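Local coordinates for adhesion and penetration protein autotransporter (Haemophilus influenzae, PDB 3SYJ), which promotes adherence to and invasion of host cells, self-associates between bacteria to drive aggregation, and is probably also a serine protease, at residues A60-N65 and K123-A128; Y96-R101 and H117-H122; K898-L903 and G933-K938; L906-S911 and F946-P951. All blocks are in the same frame, centred on the assembly; numbering follows the deposited sequence.

The four contacts fall into two pairs at far ends of the passenger domain. Contacts 1 and 2, with centres about 11 Å apart, belong to the N-terminal protease domain, and contact 2 is nested within the loop that contact 1 closes. They meet where Tyr-96 OH lies 2.5 Å from Glu-127 OE1, a probable hydrogen bond. In contact 2 the side chain of His-117 is about 10 Å from that of Ser-218, the active-site serine inferred by similarity. Contacts 3 and 4, centres about 14 Å apart, interlock near the C-terminal end of the beta-helix; Lys-938 N and His-949 O, 2.8 Å apart, probably hydrogen-bond. Centres of contacts 1 and 3 are about 95 Å apart.

Contact 1 of 4, residues A60-N65 and K123-A128; sequences AALVEN and KFVTEA
Asn-65 O is the polar focus here, taking one hydrogen bond and one CA-H...O contact from 123-128. Val-125 N reaches it at 2.8 Å with an N-H...O angle of 168°, a nearly straight hydrogen bond whose donor is tilted out of the carbonyl plane, and Phe-124 CA adds the CA-H...O contact at 3.6 Å. The two segments belong to the S6-type protease domain, of the chymotrypsin-like PA clan: strand 61-64 pairs with 67-69, and Asn-65 lies in the turn between them, while 123-128 is the irregular chain that follows strand 120-121. The apolar half of the contact is a meeting of Leu-62 and Val-125, tip to tip. Leu-62 CD1 lies 3.7 Å from Val-125 CG2, and its other branch, CD2, is at the same distance from Val-125 CG1, so the two forks engage branch to branch. CD2 also leans on the backbone, 3.6 Å from Ala-128 O. With CG anti to the backbone N (chi1 -168°), Leu-62 extends its fork across to the loop. Lys-123 points away from 60-65, and its NZ is bound to Asp-402 by a salt bridge and to the carbonyls of Arg-403 and Gly-381; Phe-124 O accepts from Ser-405 OG. The segment therefore lies between the protease domain and the N-terminal part of the beta-helix, packed against strand 403-407, whose Ile-407 touches both Asn-65 and Phe-124. Within the turn, Asn-65 N donates to Glu-64 OE2 at 2.7 Å, striking the carboxylate from above its plane, 65° out of it.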
loop_
_atom_site.group_PDB
_atom_site.type_symbol
_atom_site.label_atom_id
_atom_site.label_comp_id
_atom_site.label_asym_id
_atom_site.label_seq_id
_atom_site.Cartn_x
_atom_site.Cartn_y
_atom_site.Cartn_z
ATOM N N ALA A 60 51.288 10.216 -42.683
ATOM C CA ALA A 60 50.426 9.629 -43.720
ATOM C C ALA A 60 48.965 9.463 -43.326
ATOM O O ALA A 60 48.615 9.454 -42.141
ATOM C CB ALA A 60 50.995 8.297 -44.209
ATOM N N ALA A 61 48.114 9.322 -44.335
ATOM C CA ALA A 61 46.692 9.156 -44.093
ATOM C C ALA A 61 46.127 8.014 -44.937
ATOM O O ALA A 61 46.590 7.762 -46.052
ATOM C CB ALA A 61 45.948 10.456 -44.368
ATOM N N LEU A 62 45.135 7.326 -44.385
ATOM C CA LEU A 62 44.565 6.139 -45.015
ATOM C C LEU A 62 43.492 6.517 -46.044
ATOM O O LEU A 62 42.419 6.998 -45.681
ATOM C CB LEU A 62 43.988 5.211 -43.937
ATOM C CG LEU A 62 43.579 3.784 -44.325
ATOM C CD1 LEU A 62 44.779 2.923 -44.725
ATOM C CD2 LEU A 62 42.825 3.151 -43.175
ATOM N N VAL A 63 43.791 6.302 -47.325
ATOM C CA VAL A 63 42.885 6.707 -48.395
ATOM C C VAL A 63 42.168 5.517 -49.060
ATOM O O VAL A 63 41.224 5.704 -49.828
ATOM C CB VAL A 63 43.619 7.545 -49.479
ATOM C CG1 VAL A 63 44.239 8.806 -48.874
ATOM C CG2 VAL A 63 44.684 6.714 -50.160
ATOM N N GLU A 64 42.627 4.303 -48.774
ATOM C CA GLU A 64 41.918 3.095 -49.182
ATOM C C GLU A 64 42.257 2.018 -48.167
ATOM O O GLU A 64 43.037 2.265 -47.247
ATOM C CB GLU A 64 42.331 2.662 -50.586
ATOM C CG GLU A 64 41.151 2.494 -51.559
ATOM C CD GLU A 64 40.112 1.474 -51.092
ATOM O OE1 GLU A 64 38.902 1.794 -51.140
ATOM O OE2 GLU A 64 40.502 0.360 -50.676
ATOM N N ASN A 65 41.682 0.828 -48.325
ATOM C CA ASN A 65 41.900 -0.249 -47.368
ATOM C C ASN A 65 43.373 -0.628 -47.201
ATOM O O ASN A 65 43.814 -0.962 -46.098
ATOM C CB ASN A 65 41.051 -1.473 -47.730
ATOM C CG ASN A 65 39.561 -1.193 -47.640
ATOM O OD1 ASN A 65 38.783 -1.620 -48.503
ATOM N ND2 ASN A 65 39.151 -0.469 -46.596
ATOM N N LYS A 123 48.803 -5.386 -45.704
ATOM C CA LYS A 123 47.531 -5.894 -45.189
ATOM C C LYS A 123 46.416 -4.859 -45.290
ATOM O O LYS A 123 46.684 -3.659 -45.252
ATOM C CB LYS A 123 47.678 -6.301 -43.727
ATOM C CG LYS A 123 48.545 -7.525 -43.488
ATOM C CD LYS A 123 47.845 -8.807 -43.886
ATOM C CE LYS A 123 48.714 -10.011 -43.540
ATOM N NZ LYS A 123 48.020 -11.308 -43.807
ATOM N N PHE A 124 45.170 -5.320 -45.411
ATOM C CA PHE A 124 44.014 -4.426 -45.290
ATOM C C PHE A 124 44.009 -3.848 -43.881
ATOM O O PHE A 124 44.189 -4.586 -42.914
ATOM C CB PHE A 124 42.692 -5.164 -45.504
ATOM C CG PHE A 124 42.437 -5.590 -46.923
ATOM C CD1 PHE A 124 43.269 -5.189 -47.949
ATOM C CD2 PHE A 124 41.330 -6.377 -47.229
ATOM C CE1 PHE A 124 43.014 -5.585 -49.257
ATOM C CE2 PHE A 124 41.069 -6.768 -48.536
ATOM C CZ PHE A 124 41.911 -6.375 -49.550
ATOM N N VAL A 125 43.798 -2.538 -43.759
ATOM C CA VAL A 125 43.749 -1.906 -42.443
ATOM C C VAL A 125 42.367 -2.067 -41.822
ATOM O O VAL A 125 41.364 -1.732 -42.440
ATOM C CB VAL A 125 44.118 -0.405 -42.511
ATOM C CG1 VAL A 125 43.886 0.266 -41.147
ATOM C CG2 VAL A 125 45.559 -0.223 -42.989
ATOM N N THR A 126 42.321 -2.575 -40.595
ATOM C CA THR A 126 41.051 -2.893 -39.945
ATOM C C THR A 126 40.621 -1.856 -38.902
ATOM O O THR A 126 39.443 -1.762 -38.565
ATOM C CB THR A 126 41.139 -4.250 -39.229
ATOM O OG1 THR A 126 42.254 -4.233 -38.325
ATOM C CG2 THR A 126 41.308 -5.399 -40.247
ATOM N N GLU A 127 41.574 -1.085 -38.382
ATOM C CA GLU A 127 41.319 -0.220 -37.225
ATOM C C GLU A 127 40.501 1.027 -37.545
ATOM O O GLU A 127 39.911 1.629 -36.653
ATOM C CB GLU A 127 42.639 0.186 -36.552
ATOM C CG GLU A 127 43.350 -0.926 -35.773
ATOM C CD GLU A 127 44.111 -1.896 -36.666
ATOM O OE1 GLU A 127 44.207 -1.630 -37.881
ATOM O OE2 GLU A 127 44.608 -2.930 -36.147
ATOM N N ALA A 128 40.467 1.411 -38.816
ATOM C CA ALA A 128 39.795 2.638 -39.230
ATOM C C ALA A 128 39.321 2.565 -40.679
ATOM O O ALA A 128 39.941 1.900 -41.518
ATOM C CB ALA A 128 40.730 3.835 -39.048
#

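Contact 2 of 4, residues Y96-R101 and H117-H122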
loop_
_atom_site.group_PDB
_atom_site.type_symbol
_atom_site.label_atom_id
_atom_site.label_comp_id
_atom_site.label_asym_id
_atom_site.label_seq_id
_atom_site.Cartn_x
_atom_site.Cartn_y
_atom_site.Cartn_z
ATOM N N TYR A 96 51.650 -2.096 -40.203
ATOM C CA TYR A 96 51.348 -2.271 -41.616
ATOM C C TYR A 96 52.565 -1.888 -42.446
ATOM O O TYR A 96 53.060 -0.773 -42.328
ATOM C CB TYR A 96 50.139 -1.419 -42.019
ATOM C CG TYR A 96 48.859 -1.865 -41.350
ATOM C CD1 TYR A 96 48.116 -2.922 -41.864
ATOM C CD2 TYR A 96 48.403 -1.239 -40.200
ATOM C CE1 TYR A 96 46.956 -3.347 -41.239
ATOM C CE2 TYR A 96 47.250 -1.643 -39.579
ATOM C CZ TYR A 96 46.531 -2.703 -40.100
ATOM O OH TYR A 96 45.387 -3.106 -39.470
ATOM N N LYS A 97 53.042 -2.805 -43.286
ATOM C CA LYS A 97 54.264 -2.582 -44.065
ATOM C C LYS A 97 54.017 -2.059 -45.472
ATOM O O LYS A 97 53.155 -2.555 -46.187
ATOM C CB LYS A 97 55.075 -3.875 -44.180
ATOM C CG LYS A 97 55.508 -4.478 -42.860
ATOM C CD LYS A 97 56.082 -5.881 -43.059
ATOM C CE LYS A 97 56.376 -6.555 -41.725
ATOM N NZ LYS A 97 56.936 -7.925 -41.906
ATOM N N ILE A 98 54.805 -1.070 -45.874
ATOM C CA ILE A 98 54.801 -0.579 -47.244
ATOM C C ILE A 98 55.463 -1.608 -48.166
ATOM O O ILE A 98 56.598 -2.023 -47.925
ATOM C CB ILE A 98 55.559 0.769 -47.343
ATOM C CG1 ILE A 98 54.748 1.889 -46.675
ATOM C CG2 ILE A 98 55.879 1.115 -48.796
ATOM C CD1 ILE A 98 55.538 3.170 -46.432
ATOM N N VAL A 99 54.755 -2.019 -49.215
ATOM C CA VAL A 99 55.278 -3.000 -50.160
ATOM C C VAL A 99 55.558 -2.348 -51.505
ATOM O O VAL A 99 56.216 -2.928 -52.362
ATOM C CB VAL A 99 54.298 -4.178 -50.358
ATOM C CG1 VAL A 99 54.010 -4.845 -49.021
ATOM C CG2 VAL A 99 53.003 -3.704 -51.005
ATOM N N LYS A 100 55.051 -1.137 -51.683
ATOM C CA LYS A 100 55.256 -0.389 -52.912
ATOM C C LYS A 100 54.969 1.077 -52.617
ATOM O O LYS A 100 53.889 1.411 -52.128
ATOM C CB LYS A 100 54.324 -0.917 -53.997
ATOM C CG LYS A 100 54.464 -0.231 -55.334
ATOM C CD LYS A 100 55.840 -0.471 -55.920
ATOM C CE LYS A 100 55.874 -0.061 -57.377
ATOM N NZ LYS A 100 57.260 0.050 -57.893
ATOM N N ARG A 101 55.940 1.946 -52.903
ATOM C CA ARG A 101 55.850 3.366 -52.549
ATOM C C ARG A 101 54.987 4.165 -53.514
ATOM O O ARG A 101 54.340 5.133 -53.119
ATOM C CB ARG A 101 57.244 3.996 -52.480
ATOM C CG ARG A 101 58.208 3.253 -51.580
ATOM C CD ARG A 101 59.268 4.175 -51.011
ATOM N NE ARG A 101 59.584 3.771 -49.649
ATOM C CZ ARG A 101 59.382 4.522 -48.571
ATOM N NH1 ARG A 101 58.895 5.750 -48.673
ATOM N NH2 ARG A 101 59.700 4.047 -47.385
ATOM N N HIS A 117 53.618 10.508 -53.112
ATOM C CA HIS A 117 53.510 9.064 -53.331
ATOM C C HIS A 117 52.290 8.415 -52.654
ATOM O O HIS A 117 51.742 8.948 -51.687
ATOM C CB HIS A 117 54.818 8.328 -52.982
ATOM C CG HIS A 117 55.135 8.280 -51.518
ATOM N ND1 HIS A 117 56.375 7.912 -51.041
ATOM C CD2 HIS A 117 54.381 8.559 -50.427
ATOM C CE1 HIS A 117 56.372 7.959 -49.720
ATOM N NE2 HIS A 117 55.174 8.349 -49.321
ATOM N N ASN A 118 51.875 7.265 -53.186
ATOM C CA ASN A 118 50.702 6.531 -52.709
ATOM C C ASN A 118 51.048 5.096 -52.312
ATOM O O ASN A 118 50.708 4.155 -53.027
ATOM C CB ASN A 118 49.634 6.489 -53.797
ATOM C CG ASN A 118 48.556 7.528 -53.600
ATOM O OD1 ASN A 118 47.953 7.614 -52.530
ATOM N ND2 ASN A 118 48.290 8.310 -54.637
ATOM N N PRO A 119 51.729 4.926 -51.170
ATOM C CA PRO A 119 52.205 3.611 -50.729
ATOM C C PRO A 119 51.093 2.577 -50.587
ATOM O O PRO A 119 49.982 2.891 -50.148
ATOM C CB PRO A 119 52.822 3.902 -49.359
ATOM C CG PRO A 119 53.202 5.337 -49.411
ATOM C CD PRO A 119 52.151 6.002 -50.262
ATOM N N ARG A 120 51.411 1.345 -50.975
ATOM C CA ARG A 120 50.536 0.196 -50.788
ATOM C C ARG A 120 51.038 -0.571 -49.563
ATOM O O ARG A 120 52.244 -0.760 -49.398
ATOM C CB ARG A 120 50.584 -0.692 -52.038
ATOM C CG ARG A 120 49.667 -1.902 -52.031
ATOM C CD ARG A 120 49.966 -2.815 -53.215
ATOM N NE ARG A 120 48.883 -3.762 -53.463
ATOM C CZ ARG A 120 49.034 -4.938 -54.071
ATOM N NH1 ARG A 120 50.229 -5.324 -54.499
ATOM N NH2 ARG A 120 47.987 -5.733 -54.246
ATOM N N LEU A 121 50.112 -0.984 -48.701
ATOM C CA LEU A 121 50.439 -1.704 -47.471
ATOM C C LEU A 121 50.266 -3.204 -47.677
ATOM O O LEU A 121 49.582 -3.625 -48.596
ATOM C CB LEU A 121 49.535 -1.228 -46.338
ATOM C CG LEU A 121 49.572 0.283 -46.111
ATOM C CD1 LEU A 121 48.590 0.696 -45.018
ATOM C CD2 LEU A 121 50.981 0.723 -45.769
ATOM N N HIS A 122 50.884 -4.012 -46.825
ATOM C CA HIS A 122 50.854 -5.452 -47.031
ATOM C C HIS A 122 49.566 -6.107 -46.527
ATOM O O HIS A 122 49.262 -7.236 -46.906
ATOM C CB HIS A 122 52.115 -6.136 -46.468
ATOM C CG HIS A 122 52.067 -6.418 -44.997
ATOM N ND1 HIS A 122 51.837 -5.439 -44.053
ATOM C CD2 HIS A 122 52.258 -7.569 -44.306
ATOM C CE1 HIS A 122 51.869 -5.977 -42.848
ATOM N NE2 HIS A 122 52.120 -7.269 -42.973
#
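Ile-98 and Leu-121 form the apolar centre together with Pro-119. Ile-98 CG1 touches Pro-119 CB at 3.9 Å, the two side chains running side by side, and Leu-121 CD2 at 4.0 Å, where they cross at a slant. The frame is an antiparallel strand pair of the chymotrypsin-like protease domain, interrupted by a beta bulge: Ile-98 faces Leu-121 as a non-hydrogen-bonded pair, yet Lys-100 faces Arg-120 as a hydrogen-bonded one, a register shift of one residue. Hydrogen bonds from Val-99 N to Arg-120 O (2.8 Å) and from Arg-120 N to Lys-100 O (2.7 Å) bracket the bulge. Strand 67-69 covers Pro-119 and Leu-121 through Ile-68. Val-99, at the bulge, sets CG1 3.4 Å from His-122 CB, while its CG2, placed between backbone N and carbonyl carbon by chi1, rests against the aliphatic chain of Arg-120. The extended Arg-120 carries its NH1 onward to Asn-335 and Gly-337 O. At one margin, Lys-97 CG sits over a face of the His-122 imidazole, 4.2 Å from the ring centroid and 22° off its normal, a CH-pi contact. At the other margin His-117 is fixed by two hydrogen bonds, ND1 with Asn-103 and NE2 with Tyr-77. Arg-101 runs alongside it, anchored through NE to Ile-329 O, with its NH1 near the imidazole plane, 3.5 Å from His-117 CE1.

Contact 3 of 4, residues K898-L903 and G933-K938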
loop_
_atom_site.group_PDB
_atom_site.type_symbol
_atom_site.label_atom_id
_atom_site.label_comp_id
_atom_site.label_asym_id
_atom_site.label_seq_id
_atom_site.Cartn_x
_atom_site.Cartn_y
_atom_site.Cartn_z
ATOM N N LYS A 898 -9.826 27.397 23.320
ATOM C CA LYS A 898 -10.512 28.052 24.417
ATOM C C LYS A 898 -10.120 27.632 25.831
ATOM O O LYS A 898 -9.525 26.604 26.034
ATOM N N GLU A 899 -10.513 28.438 26.809
ATOM C CA GLU A 899 -10.459 28.080 28.206
ATOM C C GLU A 899 -11.572 27.078 28.542
ATOM O O GLU A 899 -12.703 27.246 28.133
ATOM C CB GLU A 899 -10.574 29.340 29.033
ATOM C CG GLU A 899 -11.259 29.190 30.311
ATOM C CD GLU A 899 -10.950 30.312 31.264
ATOM O OE1 GLU A 899 -10.335 31.305 30.889
ATOM O OE2 GLU A 899 -11.308 30.196 32.411
ATOM N N PRO A 900 -11.247 26.028 29.277
ATOM C CA PRO A 900 -12.197 24.954 29.450
ATOM C C PRO A 900 -13.405 25.392 30.250
ATOM O O PRO A 900 -13.280 26.051 31.250
ATOM C CB PRO A 900 -11.404 23.880 30.182
ATOM C CG PRO A 900 -9.994 24.313 30.150
ATOM C CD PRO A 900 -9.950 25.738 29.901
ATOM N N GLU A 901 -14.579 25.025 29.775
ATOM C CA GLU A 901 -15.815 25.342 30.492
ATOM C C GLU A 901 -16.131 24.282 31.549
ATOM O O GLU A 901 -17.292 24.037 31.870
ATOM C CB GLU A 901 -16.986 25.495 29.515
ATOM C CG GLU A 901 -16.865 26.707 28.592
ATOM C CD GLU A 901 -17.899 26.722 27.467
ATOM O OE1 GLU A 901 -18.624 25.711 27.293
ATOM O OE2 GLU A 901 -17.980 27.750 26.752
ATOM N N THR A 902 -15.083 23.658 32.078
ATOM C CA THR A 902 -15.202 22.675 33.149
ATOM C C THR A 902 -13.818 22.338 33.700
ATOM O O THR A 902 -12.805 22.576 33.041
ATOM C CB THR A 902 -15.880 21.379 32.674
ATOM O OG1 THR A 902 -15.873 20.424 33.744
ATOM C CG2 THR A 902 -15.144 20.793 31.471
ATOM N N LEU A 903 -13.779 21.788 34.910
ATOM C CA LEU A 903 -12.511 21.442 35.548
ATOM C C LEU A 903 -12.254 19.934 35.615
ATOM O O LEU A 903 -12.883 19.212 36.391
ATOM C CB LEU A 903 -12.407 22.069 36.944
ATOM C CG LEU A 903 -11.610 23.377 37.045
ATOM C CD1 LEU A 903 -12.415 24.590 36.581
ATOM C CD2 LEU A 903 -11.113 23.585 38.467
ATOM N N GLY A 933 -6.271 30.323 28.995
ATOM C CA GLY A 933 -6.992 31.464 29.521
ATOM C C GLY A 933 -6.572 31.700 30.957
ATOM O O GLY A 933 -5.381 31.719 31.266
ATOM N N ALA A 934 -7.550 31.863 31.843
ATOM C CA ALA A 934 -7.268 32.121 33.250
ATOM C C ALA A 934 -6.862 30.854 33.995
ATOM O O ALA A 934 -6.455 30.913 35.157
ATOM C CB ALA A 934 -8.478 32.757 33.920
ATOM N N LEU A 935 -6.979 29.709 33.330
ATOM C CA LEU A 935 -6.717 28.427 33.979
ATOM C C LEU A 935 -5.277 27.934 33.821
ATOM O O LEU A 935 -4.770 27.760 32.711
ATOM C CB LEU A 935 -7.718 27.368 33.513
ATOM C CG LEU A 935 -9.124 27.541 34.092
ATOM C CD1 LEU A 935 -10.150 26.762 33.278
ATOM C CD2 LEU A 935 -9.164 27.144 35.569
ATOM N N ARG A 936 -4.637 27.709 34.962
ATOM C CA ARG A 936 -3.245 27.296 35.031
ATOM C C ARG A 936 -3.155 25.813 35.398
ATOM O O ARG A 936 -3.625 25.396 36.461
ATOM C CB ARG A 936 -2.529 28.151 36.078
ATOM C CG ARG A 936 -1.208 27.607 36.578
ATOM C CD ARG A 936 -0.095 27.846 35.580
ATOM N NE ARG A 936 0.001 29.235 35.134
ATOM C CZ ARG A 936 0.828 30.141 35.652
ATOM N NH1 ARG A 936 1.630 29.813 36.659
ATOM N NH2 ARG A 936 0.855 31.375 35.165
ATOM N N TYR A 937 -2.565 25.017 34.510
ATOM C CA TYR A 937 -2.365 23.594 34.775
ATOM C C TYR A 937 -0.888 23.288 34.993
ATOM O O TYR A 937 -0.019 23.865 34.341
ATOM C CB TYR A 937 -2.929 22.731 33.638
ATOM C CG TYR A 937 -4.423 22.865 33.442
ATOM C CD1 TYR A 937 -5.295 21.857 33.842
ATOM C CD2 TYR A 937 -4.964 24.003 32.860
ATOM C CE1 TYR A 937 -6.669 21.983 33.662
ATOM C CE2 TYR A 937 -6.329 24.137 32.678
ATOM C CZ TYR A 937 -7.176 23.129 33.080
ATOM O OH TYR A 937 -8.530 23.283 32.891
ATOM N N LYS A 938 -0.616 22.387 35.929
ATOM C CA LYS A 938 0.739 21.933 36.191
ATOM C C LYS A 938 0.794 20.419 36.008
ATOM O O LYS A 938 -0.238 19.780 35.805
ATOM C CB LYS A 938 1.170 22.318 37.609
ATOM C CG LYS A 938 1.365 23.811 37.844
ATOM C CD LYS A 938 1.935 24.044 39.242
ATOM C CE LYS A 938 2.250 25.505 39.504
ATOM N NZ LYS A 938 3.262 26.013 38.540
#
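Leu-935, Glu-899 and Pro-900 carry most of this interface. Leu-935 sets its CD1 branch against both of the others, 3.5 Å from Pro-900 CD and 3.7 Å from Glu-899 OE2. It meets the two differently: the proline and leucine overlap alongside, pointing opposite ways, whereas the glutamate chain crosses the leucine at about a right angle. Leu-935 CD2 has a looser neighbour in Leu-903 CD1, at 4.3 Å. Glu-899 is extended beyond CG and uses OE1 as an acceptor for Ala-934 N, at 3.0 Å with an N-H...O angle of 169°. The donor comes from above the carboxylate, 52° out of its plane. OE1 also lies 3.6 Å from Gly-933 CA, so one oxygen meets the turn while the other borders the leucine. Gly-933 and Ala-934 form the two-residue link of a beta hairpin, strands 930-932 and 935-942, in the pertactin-like C-terminal part of the beta-helix; the loop 898-903, between strands 887-895 and 906-911, leans on the start of its second strand. On the far side of that loop, Glu-901 and Thr-902 pack on Thr-507 and Gln-508 of the second subunit. Pro-900 completes its contacts at Tyr-937, which, pointing back at the proline, brings its OH to 3.3 Å from Pro-900 CG. The same hydroxyl hydrogen-bonds with that of Tyr-874, to which Thr-902 O is also bound.

Contact 4 of 4, residues L906-S911 and F946-P951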
loop_
_atom_site.group_PDB
_atom_site.type_symbol
_atom_site.label_atom_id
_atom_site.label_comp_id
_atom_site.label_asym_id
_atom_site.label_seq_id
_atom_site.Cartn_x
_atom_site.Cartn_y
_atom_site.Cartn_z
ATOM N N LEU A 906 -6.134 16.421 32.541
ATOM C CA LEU A 906 -5.764 15.901 31.233
ATOM C C LEU A 906 -4.576 14.957 31.361
ATOM O O LEU A 906 -3.465 15.383 31.673
ATOM C CB LEU A 906 -5.428 17.035 30.266
ATOM C CG LEU A 906 -5.186 16.570 28.833
ATOM C CD1 LEU A 906 -6.358 15.741 28.345
ATOM C CD2 LEU A 906 -4.946 17.750 27.912
ATOM N N THR A 907 -4.817 13.670 31.134
ATOM C CA THR A 907 -3.742 12.688 31.164
ATOM C C THR A 907 -2.812 12.892 29.966
ATOM O O THR A 907 -3.274 13.021 28.833
ATOM C CB THR A 907 -4.301 11.242 31.164
ATOM O OG1 THR A 907 -5.218 11.080 32.255
ATOM C CG2 THR A 907 -3.175 10.218 31.295
ATOM N N LEU A 908 -1.508 12.940 30.222
ATOM C CA LEU A 908 -0.524 13.058 29.151
ATOM C C LEU A 908 0.252 11.756 28.995
ATOM O O LEU A 908 0.425 11.250 27.884
ATOM C CB LEU A 908 0.432 14.225 29.412
ATOM C CG LEU A 908 -0.176 15.615 29.229
ATOM C CD1 LEU A 908 0.884 16.689 29.402
ATOM C CD2 LEU A 908 -0.848 15.732 27.867
ATOM N N VAL A 909 0.709 11.214 30.119
ATOM C CA VAL A 909 1.418 9.946 30.137
ATOM C C VAL A 909 0.636 8.929 30.956
ATOM O O VAL A 909 0.350 9.158 32.130
ATOM C CB VAL A 909 2.817 10.102 30.748
ATOM C CG1 VAL A 909 3.565 8.782 30.679
ATOM C CG2 VAL A 909 3.592 11.197 30.028
ATOM N N GLU A 910 0.293 7.805 30.337
ATOM C CA GLU A 910 -0.535 6.799 30.993
ATOM C C GLU A 910 0.081 5.411 30.932
ATOM O O GLU A 910 1.112 5.194 30.294
ATOM C CB GLU A 910 -1.923 6.758 30.354
ATOM C CG GLU A 910 -1.903 6.436 28.867
ATOM C CD GLU A 910 -3.266 6.575 28.209
ATOM O OE1 GLU A 910 -4.283 6.248 28.857
ATOM O OE2 GLU A 910 -3.315 7.005 27.037
ATOM N N SER A 911 -0.567 4.467 31.601
ATOM C CA SER A 911 -0.147 3.078 31.549
ATOM C C SER A 911 -0.948 2.333 30.489
ATOM O O SER A 911 -2.089 2.694 30.193
ATOM C CB SER A 911 -0.344 2.419 32.910
ATOM O OG SER A 911 -0.142 1.021 32.822
ATOM N N PHE A 946 0.636 10.473 34.730
ATOM C CA PHE A 946 1.073 11.869 34.702
ATOM C C PHE A 946 0.053 12.753 34.002
ATOM O O PHE A 946 -0.174 12.626 32.797
ATOM C CB PHE A 946 2.453 11.996 34.047
ATOM C CG PHE A 946 3.557 11.393 34.862
ATOM C CD1 PHE A 946 4.315 12.177 35.711
ATOM C CD2 PHE A 946 3.819 10.033 34.802
ATOM C CE1 PHE A 946 5.327 11.619 36.477
ATOM C CE2 PHE A 946 4.827 9.470 35.564
ATOM C CZ PHE A 946 5.582 10.263 36.402
ATOM N N ARG A 947 -0.563 13.646 34.770
ATOM C CA ARG A 947 -1.663 14.453 34.261
ATOM C C ARG A 947 -1.434 15.951 34.434
ATOM O O ARG A 947 -0.644 16.380 35.279
ATOM C CB ARG A 947 -2.969 14.056 34.951
ATOM C CG ARG A 947 -3.202 12.564 35.027
ATOM C CD ARG A 947 -4.653 12.254 35.330
ATOM N NE ARG A 947 -4.917 10.825 35.214
ATOM C CZ ARG A 947 -4.989 9.995 36.249
ATOM N NH1 ARG A 947 -4.833 10.464 37.480
ATOM N NH2 ARG A 947 -5.227 8.703 36.058
ATOM N N LEU A 948 -2.125 16.733 33.607
ATOM C CA LEU A 948 -2.197 18.179 33.768
ATOM C C LEU A 948 -3.314 18.495 34.746
ATOM O O LEU A 948 -4.452 18.049 34.582
ATOM C CB LEU A 948 -2.471 18.867 32.434
ATOM C CG LEU A 948 -1.302 18.923 31.456
ATOM C CD1 LEU A 948 -1.704 19.679 30.200
ATOM C CD2 LEU A 948 -0.091 19.559 32.113
ATOM N N HIS A 949 -2.982 19.279 35.764
ATOM C CA HIS A 949 -3.877 19.484 36.888
ATOM C C HIS A 949 -4.002 20.967 37.220
ATOM O O HIS A 949 -3.041 21.725 37.100
ATOM C CB HIS A 949 -3.354 18.697 38.093
ATOM C CG HIS A 949 -4.262 18.721 39.280
ATOM N ND1 HIS A 949 -3.799 18.887 40.568
ATOM C CD2 HIS A 949 -5.608 18.599 39.377
ATOM C CE1 HIS A 949 -4.819 18.863 41.407
ATOM N NE2 HIS A 949 -5.929 18.690 40.711
ATOM N N ASN A 950 -5.200 21.374 37.624
ATOM C CA ASN A 950 -5.441 22.739 38.067
ATOM C C ASN A 950 -5.586 22.806 39.585
ATOM O O ASN A 950 -6.552 22.289 40.142
ATOM C CB ASN A 950 -6.695 23.302 37.403
ATOM C CG ASN A 950 -7.018 24.703 37.872
ATOM O OD1 ASN A 950 -6.136 25.445 38.305
ATOM N ND2 ASN A 950 -8.288 25.075 37.789
ATOM N N PRO A 951 -4.617 23.439 40.261
ATOM C CA PRO A 951 -4.638 23.575 41.723
ATOM C C PRO A 951 -5.838 24.392 42.210
ATOM O O PRO A 951 -6.510 23.983 43.161
ATOM C CB PRO A 951 -3.332 24.324 42.025
ATOM C CG PRO A 951 -2.461 24.069 40.835
ATOM C CD PRO A 951 -3.403 24.027 39.672
#
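Leu-906 and Leu-948 exchange main-chain hydrogen bonds where strands 906-911 and 945-949 run antiparallel, near the C-terminal end of the pertactin-like beta-helix. The shorter of the two runs from Leu-948 N to Leu-906 O at 2.7 Å. Past Thr-907, the N-H groups of Leu-908 (N to O 2.9 Å) and Val-909 (3.2 Å) both bind Phe-946 O, which marks a classic beta bulge; Val-909 O takes the return bond from Phe-946 N. The chain of 906-911 turns a corner at this point, and the backbones of Leu-908 and Glu-910 bond to strand 875-881, at Leu-879 and Leu-881. Apolar contacts come next. Leu-906, Val-909, Phe-946 and Leu-948 lie on one face, where Val-909 CB meets Phe-946 CB at 3.8 Å; Leu-908, at the corner, reaches Leu-948 CG with its CD1 at 3.7 Å. The Phe-946 ring also makes an edge-to-face stack with Phe-923. The face with Thr-907 and Arg-947 is polar and adds a side-chain bond: Arg-947, extended from CG to NE, runs alongside Thr-907 and donates from NE to OG1 at 3.0 Å, with an N-H...O angle of 140°. The hydroxyl lies at the guanidinium edge, only 3° out of its plane, while NH2 forms a salt bridge with Glu-945. Bonds at NE and NH2 would limit the rotation of the guanidinium, and the charge of Glu-945 probably steadies the cation on this partly exposed face.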